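Local coordinates for UPF0147 protein MMP1188 (Methanococcus maripaludis S2, PDB 2QZG) that is of unknown function but folds as a compact bundle of four helices, with two copies in its assembly, at residues Ser21-Ile26 / Trp83-Glu88; Ala40-Asn45 / Ile62-Asp67. One frame throughout, in Å; residues are numbered along the deposited sequence.

Each contact pairs two of the four helices in the bundle: contact 1 joins the first, 12-27, to the last, 76-90, and contact 2 joins the middle two, 34-46 and 54-68. Their centres are about 10 Å apart. Contact 1 lies deeper, with aliphatic branches gathered round I85 and a buried glutamate beside M22, and its helix 76-90 also meets the second subunit. Contact 2 runs from a small apolar core outward to an asparagine and tyrosine at the surface. The two meet directly: L23 packs on helix 34-46, L65 on I85, and E24 OE1 forms a salt bridge with K44 NZ at 2.7 Å.

Contact 1: Ser21-Ile26 / Trp83-Glu88; sequences SMLEEI and WGIVSE
I85 reaches across to M22, L23 and I26 where the first and last helices of this four-helix bundle pack antiparallel, their local axes 155° apart and 10.3 Å from each other. L65 of helix 54-68 packs on both L23 and I85, adding a third helix to this apolar cluster. Beyond it, E88 and M22, a selenomethionine, come from opposite directions; the M22 methyl sits too near the carboxylate to be trusted, so the placement of both ends is doubtful. E88 also packs against W83 of the second subunit. Shortening E88 to an alanine is likely to open a gap beside the M22 side chain and take away part of that packing between subunits. The I85 side chain itself is well defined by its neighbours. From CB it forks: CG1 comes up against M22 CB at 3.8 Å, while CG2 lies 4.0 Å from both CG and CD2 of L23. With CG1 turned beside its own backbone N (chi1 -63°), the terminal CD1 touches two aliphatic branches, 3.8 Å from L23 CD2 and tip to tip with I26 CD1 at 3.7 Å.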
loop_
_atom_site.group_PDB
_atom_site.type_symbol
_atom_site.label_atom_id
_atom_site.label_comp_id
_atom_site.label_asym_id
_atom_site.label_seq_id
_atom_site.Cartn_x
_atom_site.Cartn_y
_atom_site.Cartn_z
ATOM N N SER C 21 -0.136 -11.418 -4.917
ATOM C CA SER C 21 1.306 -11.533 -4.977
ATOM C C SER C 21 1.974 -11.060 -3.672
ATOM O O SER C 21 2.881 -11.717 -3.153
ATOM C CB SER C 21 1.813 -10.728 -6.168
ATOM O OG SER C 21 3.061 -10.131 -5.876
HETATM N N MSE C 22 1.526 -9.927 -3.138
HETATM C CA MSE C 22 2.082 -9.428 -1.882
HETATM C C MSE C 22 1.784 -10.378 -0.729
HETATM O O MSE C 22 2.650 -10.640 0.103
HETATM C CB MSE C 22 1.578 -8.024 -1.575
HETATM C CG MSE C 22 2.340 -6.945 -2.263
HETATM SE SE MSE C 22 1.414 -5.246 -1.933
HETATM C CE MSE C 22 -0.004 -5.495 -3.190
ATOM N N LEU C 23 0.561 -10.905 -0.700
ATOM C CA LEU C 23 0.182 -11.928 0.272
ATOM C C LEU C 23 1.029 -13.193 0.144
ATOM O O LEU C 23 1.452 -13.771 1.145
ATOM C CB LEU C 23 -1.313 -12.246 0.159
ATOM C CG LEU C 23 -2.263 -11.218 0.791
ATOM C CD1 LEU C 23 -3.703 -11.462 0.338
ATOM C CD2 LEU C 23 -2.159 -11.259 2.299
ATOM N N GLU C 24 1.286 -13.621 -1.083
ATOM C CA GLU C 24 2.106 -14.820 -1.322
ATOM C C GLU C 24 3.531 -14.665 -0.805
ATOM O O GLU C 24 4.158 -15.650 -0.398
ATOM C CB GLU C 24 2.087 -15.208 -2.802
ATOM C CG GLU C 24 2.625 -16.619 -3.131
ATOM C CD GLU C 24 1.999 -17.744 -2.295
ATOM O OE1 GLU C 24 0.761 -17.728 -2.067
ATOM O OE2 GLU C 24 2.749 -18.647 -1.856
ATOM N N GLU C 25 4.024 -13.430 -0.808
ATOM C CA GLU C 25 5.350 -13.099 -0.295
ATOM C C GLU C 25 5.477 -13.473 1.190
ATOM O O GLU C 25 6.437 -14.136 1.591
ATOM C CB GLU C 25 5.655 -11.612 -0.530
ATOM C CG GLU C 25 7.130 -11.213 -0.379
ATOM C CD GLU C 25 7.406 -9.778 -0.847
ATOM O OE1 GLU C 25 6.440 -9.043 -1.146
ATOM O OE2 GLU C 25 8.591 -9.385 -0.919
ATOM N N ILE C 26 4.497 -13.066 1.992
ATOM C CA ILE C 26 4.423 -13.436 3.415
ATOM C C ILE C 26 4.239 -14.948 3.611
ATOM O O ILE C 26 4.822 -15.539 4.531
ATOM C CB ILE C 26 3.235 -12.748 4.092
ATOM C CG1 ILE C 26 3.357 -11.203 3.985
ATOM C CG2 ILE C 26 3.078 -13.243 5.530
ATOM C CD1 ILE C 26 2.116 -10.456 4.484
ATOM N N TRP C 83 0.183 -3.840 6.529
ATOM C CA TRP C 83 -0.360 -2.480 6.453
ATOM C C TRP C 83 -0.557 -2.047 4.983
ATOM O O TRP C 83 -1.630 -1.583 4.611
ATOM C CB TRP C 83 0.496 -1.484 7.244
ATOM C CG TRP C 83 0.125 -0.024 6.989
ATOM C CD1 TRP C 83 -1.107 0.547 7.137
ATOM C CD2 TRP C 83 0.996 1.017 6.540
ATOM N NE1 TRP C 83 -1.055 1.889 6.814
ATOM C CE2 TRP C 83 0.229 2.200 6.452
ATOM C CE3 TRP C 83 2.359 1.072 6.223
ATOM C CZ2 TRP C 83 0.774 3.419 6.041
ATOM C CZ3 TRP C 83 2.904 2.296 5.832
ATOM C CH2 TRP C 83 2.115 3.447 5.753
ATOM N N GLY C 84 0.441 -2.311 4.137
ATOM C CA GLY C 84 0.321 -2.048 2.714
ATOM C C GLY C 84 -0.760 -2.836 1.983
ATOM O O GLY C 84 -1.468 -2.255 1.167
ATOM N N ILE C 85 -0.867 -4.145 2.250
ATOM C CA ILE C 85 -1.911 -4.999 1.697
ATOM C C ILE C 85 -3.305 -4.560 2.185
ATOM O O ILE C 85 -4.238 -4.480 1.392
ATOM C CB ILE C 85 -1.683 -6.502 2.072
ATOM C CG1 ILE C 85 -0.371 -7.033 1.477
ATOM C CG2 ILE C 85 -2.889 -7.352 1.659
ATOM C CD1 ILE C 85 0.180 -8.297 2.189
ATOM N N VAL C 86 -3.455 -4.277 3.481
ATOM C CA VAL C 86 -4.763 -3.822 4.008
ATOM C C VAL C 86 -5.173 -2.501 3.360
ATOM O O VAL C 86 -6.314 -2.352 2.912
ATOM C CB VAL C 86 -4.761 -3.715 5.553
ATOM C CG1 VAL C 86 -6.007 -2.932 6.086
ATOM C CG2 VAL C 86 -4.699 -5.125 6.165
ATOM N N SER C 87 -4.229 -1.555 3.298
ATOM C CA SER C 87 -4.455 -0.250 2.662
ATOM C C SER C 87 -4.983 -0.407 1.239
ATOM O O SER C 87 -5.913 0.265 0.835
ATOM C CB SER C 87 -3.151 0.537 2.630
ATOM O OG SER C 87 -2.717 0.747 3.950
ATOM N N GLU C 88 -4.333 -1.272 0.481
ATOM C CA GLU C 88 -4.742 -1.554 -0.888
ATOM C C GLU C 88 -6.089 -2.264 -0.967
ATOM O O GLU C 88 -6.922 -1.883 -1.791
ATOM C CB GLU C 88 -3.674 -2.353 -1.594
ATOM C CG GLU C 88 -2.371 -1.588 -1.811
ATOM C CD GLU C 88 -1.272 -2.517 -2.298
ATOM O OE1 GLU C 88 -1.609 -3.650 -2.652
ATOM O OE2 GLU C 88 -0.087 -2.131 -2.342
#

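Contact 2: Ala40-Asn45 / Ile62-Asp67; sequences ADNAKN and IQYLDD
A43 and Y64 bring the two middle helices of the four-helix bundle close together: their CA atoms are 5.6 Å apart, and the helix axes, antiparallel at 166°, approach to 8.3 Å. The small A43 side chain is consistent with this spacing. On the inner side the packing is buried and apolar. A43 CB meets two neighbouring residues of the opposite helix, L65 CG at 4.0 Å and Y64 CB at 4.1 Å. L65 swings its tip towards helix 34-46, and its CD2 lies 4.3 Å from A40 CA, next to the backbone. The same leucine also packs on I82 of helix 76-90, while A40 touches I26 and V27 of helix 12-27, which makes this half of the contact continuous with the bundle interior.

The outer side faces solvent, yet it still holds one close contact. Here Y64, itself exposed, lays its ring against the partly exposed N42. The tyrosine has CG beside its own backbone N, which carries the ring across to helix 34-46 and over the N42 side chain. The two side chains cross at about a right angle, and within the N42 side chain the touching is done by the methylene more than by the amide: CB stands over the ring centre in a CH-pi contact, 13° from the ring normal. The amide is tilted 51° from the ring plane, and ND2 comes only to 4.0 Å from Y64 CE1. The backbone joins in, with N42 O 3.7 Å from Y64 CE2. No hydrogen bond joins the two segments; the ring rests on the N42 methylene and against the backbone at N42-A43. N42 CB sits 3.6 Å from the Y64 ring centroid.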
loop_
_atom_site.group_PDB
_atom_site.type_symbol
_atom_site.label_atom_id
_atom_site.label_comp_id
_atom_site.label_asym_id
_atom_site.label_seq_id
_atom_site.Cartn_x
_atom_site.Cartn_y
_atom_site.Cartn_z
ATOM N N ALA C 40 -2.201 -15.164 6.095
ATOM C CA ALA C 40 -1.979 -14.499 4.820
ATOM C C ALA C 40 -2.433 -15.376 3.630
ATOM O O ALA C 40 -2.803 -14.876 2.561
ATOM C CB ALA C 40 -0.522 -14.116 4.684
ATOM N N ASP C 41 -2.419 -16.685 3.822
ATOM C CA ASP C 41 -2.935 -17.576 2.788
ATOM C C ASP C 41 -4.458 -17.596 2.822
ATOM O O ASP C 41 -5.125 -17.566 1.780
ATOM C CB ASP C 41 -2.332 -18.965 2.915
ATOM C CG ASP C 41 -2.134 -19.605 1.570
ATOM O OD1 ASP C 41 -1.907 -18.839 0.601
ATOM O OD2 ASP C 41 -2.234 -20.848 1.462
ATOM N N ASN C 42 -4.993 -17.568 4.035
ATOM C CA ASN C 42 -6.428 -17.453 4.251
ATOM C C ASN C 42 -7.013 -16.200 3.608
ATOM O O ASN C 42 -8.071 -16.239 2.955
ATOM C CB ASN C 42 -6.714 -17.496 5.748
ATOM C CG ASN C 42 -6.411 -18.861 6.357
ATOM O OD1 ASN C 42 -6.262 -19.851 5.639
ATOM N ND2 ASN C 42 -6.317 -18.915 7.677
ATOM N N ALA C 43 -6.306 -15.086 3.780
ATOM C CA ALA C 43 -6.717 -13.807 3.200
ATOM C C ALA C 43 -6.675 -13.876 1.674
ATOM O O ALA C 43 -7.603 -13.421 0.980
ATOM C CB ALA C 43 -5.807 -12.704 3.702
ATOM N N LYS C 44 -5.602 -14.470 1.155
ATOM C CA LYS C 44 -5.427 -14.624 -0.280
ATOM C C LYS C 44 -6.540 -15.473 -0.918
ATOM O O LYS C 44 -7.067 -15.116 -1.976
ATOM C CB LYS C 44 -4.036 -15.196 -0.567
ATOM C CG LYS C 44 -3.666 -15.184 -2.033
ATOM C CD LYS C 44 -2.328 -15.873 -2.287
ATOM C CE LYS C 44 -2.422 -16.691 -3.555
ATOM N NZ LYS C 44 -1.186 -17.443 -3.931
ATOM N N ASN C 45 -6.903 -16.588 -0.277
ATOM C CA ASN C 45 -7.989 -17.416 -0.785
ATOM C C ASN C 45 -9.365 -16.768 -0.631
ATOM O O ASN C 45 -10.246 -17.022 -1.430
ATOM C CB ASN C 45 -7.974 -18.804 -0.133
ATOM C CG ASN C 45 -6.748 -19.606 -0.512
ATOM O OD1 ASN C 45 -6.337 -19.620 -1.664
ATOM N ND2 ASN C 45 -6.164 -20.283 0.459
ATOM N N ILE C 62 -9.335 -8.631 4.698
ATOM C CA ILE C 62 -8.887 -7.653 5.682
ATOM C C ILE C 62 -9.058 -8.229 7.071
ATOM O O ILE C 62 -8.174 -8.076 7.907
ATOM C CB ILE C 62 -9.640 -6.304 5.571
ATOM C CG1 ILE C 62 -9.209 -5.559 4.305
ATOM C CG2 ILE C 62 -9.413 -5.457 6.811
ATOM C CD1 ILE C 62 -10.128 -4.372 3.945
ATOM N N GLN C 63 -10.195 -8.890 7.296
ATOM C CA GLN C 63 -10.533 -9.451 8.602
ATOM C C GLN C 63 -9.502 -10.469 9.059
ATOM O O GLN C 63 -9.053 -10.411 10.197
ATOM C CB GLN C 63 -11.923 -10.090 8.583
ATOM C CG GLN C 63 -12.479 -10.395 9.952
ATOM C CD GLN C 63 -13.333 -9.268 10.500
ATOM O OE1 GLN C 63 -14.478 -9.072 10.063
ATOM N NE2 GLN C 63 -12.802 -8.536 11.483
ATOM N N TYR C 64 -9.131 -11.397 8.178
ATOM C CA TYR C 64 -8.051 -12.358 8.468
ATOM C C TYR C 64 -6.775 -11.665 8.937
ATOM O O TYR C 64 -6.147 -12.088 9.892
ATOM C CB TYR C 64 -7.724 -13.230 7.249
ATOM C CG TYR C 64 -8.642 -14.417 7.069
ATOM C CD1 TYR C 64 -8.654 -15.467 7.998
ATOM C CD2 TYR C 64 -9.505 -14.495 5.975
ATOM C CE1 TYR C 64 -9.511 -16.576 7.833
ATOM C CE2 TYR C 64 -10.367 -15.597 5.805
ATOM C CZ TYR C 64 -10.362 -16.627 6.736
ATOM O OH TYR C 64 -11.211 -17.709 6.566
ATOM N N LEU C 65 -6.415 -10.587 8.253
ATOM C CA LEU C 65 -5.181 -9.863 8.532
ATOM C C LEU C 65 -5.284 -9.024 9.793
ATOM O O LEU C 65 -4.329 -8.964 10.577
ATOM C CB LEU C 65 -4.788 -9.000 7.323
ATOM C CG LEU C 65 -4.391 -9.825 6.092
ATOM C CD1 LEU C 65 -4.219 -8.917 4.878
ATOM C CD2 LEU C 65 -3.124 -10.675 6.346
ATOM N N ASP C 66 -6.442 -8.394 10.005
ATOM C CA ASP C 66 -6.678 -7.600 11.231
ATOM C C ASP C 66 -6.698 -8.479 12.473
ATOM O O ASP C 66 -6.207 -8.078 13.517
ATOM C CB ASP C 66 -7.990 -6.820 11.153
ATOM C CG ASP C 66 -7.878 -5.551 10.339
ATOM O OD1 ASP C 66 -6.780 -5.224 9.827
ATOM O OD2 ASP C 66 -8.909 -4.857 10.213
ATOM N N ASP C 67 -7.276 -9.673 12.356
ATOM C CA ASP C 67 -7.319 -10.628 13.466
ATOM C C ASP C 67 -5.920 -11.086 13.872
ATOM O O ASP C 67 -5.655 -11.315 15.049
ATOM C CB ASP C 67 -8.165 -11.861 13.100
ATOM C CG ASP C 67 -9.664 -11.562 13.024
ATOM O OD1 ASP C 67 -10.074 -10.362 13.019
ATOM O OD2 ASP C 67 -10.431 -12.553 12.954
#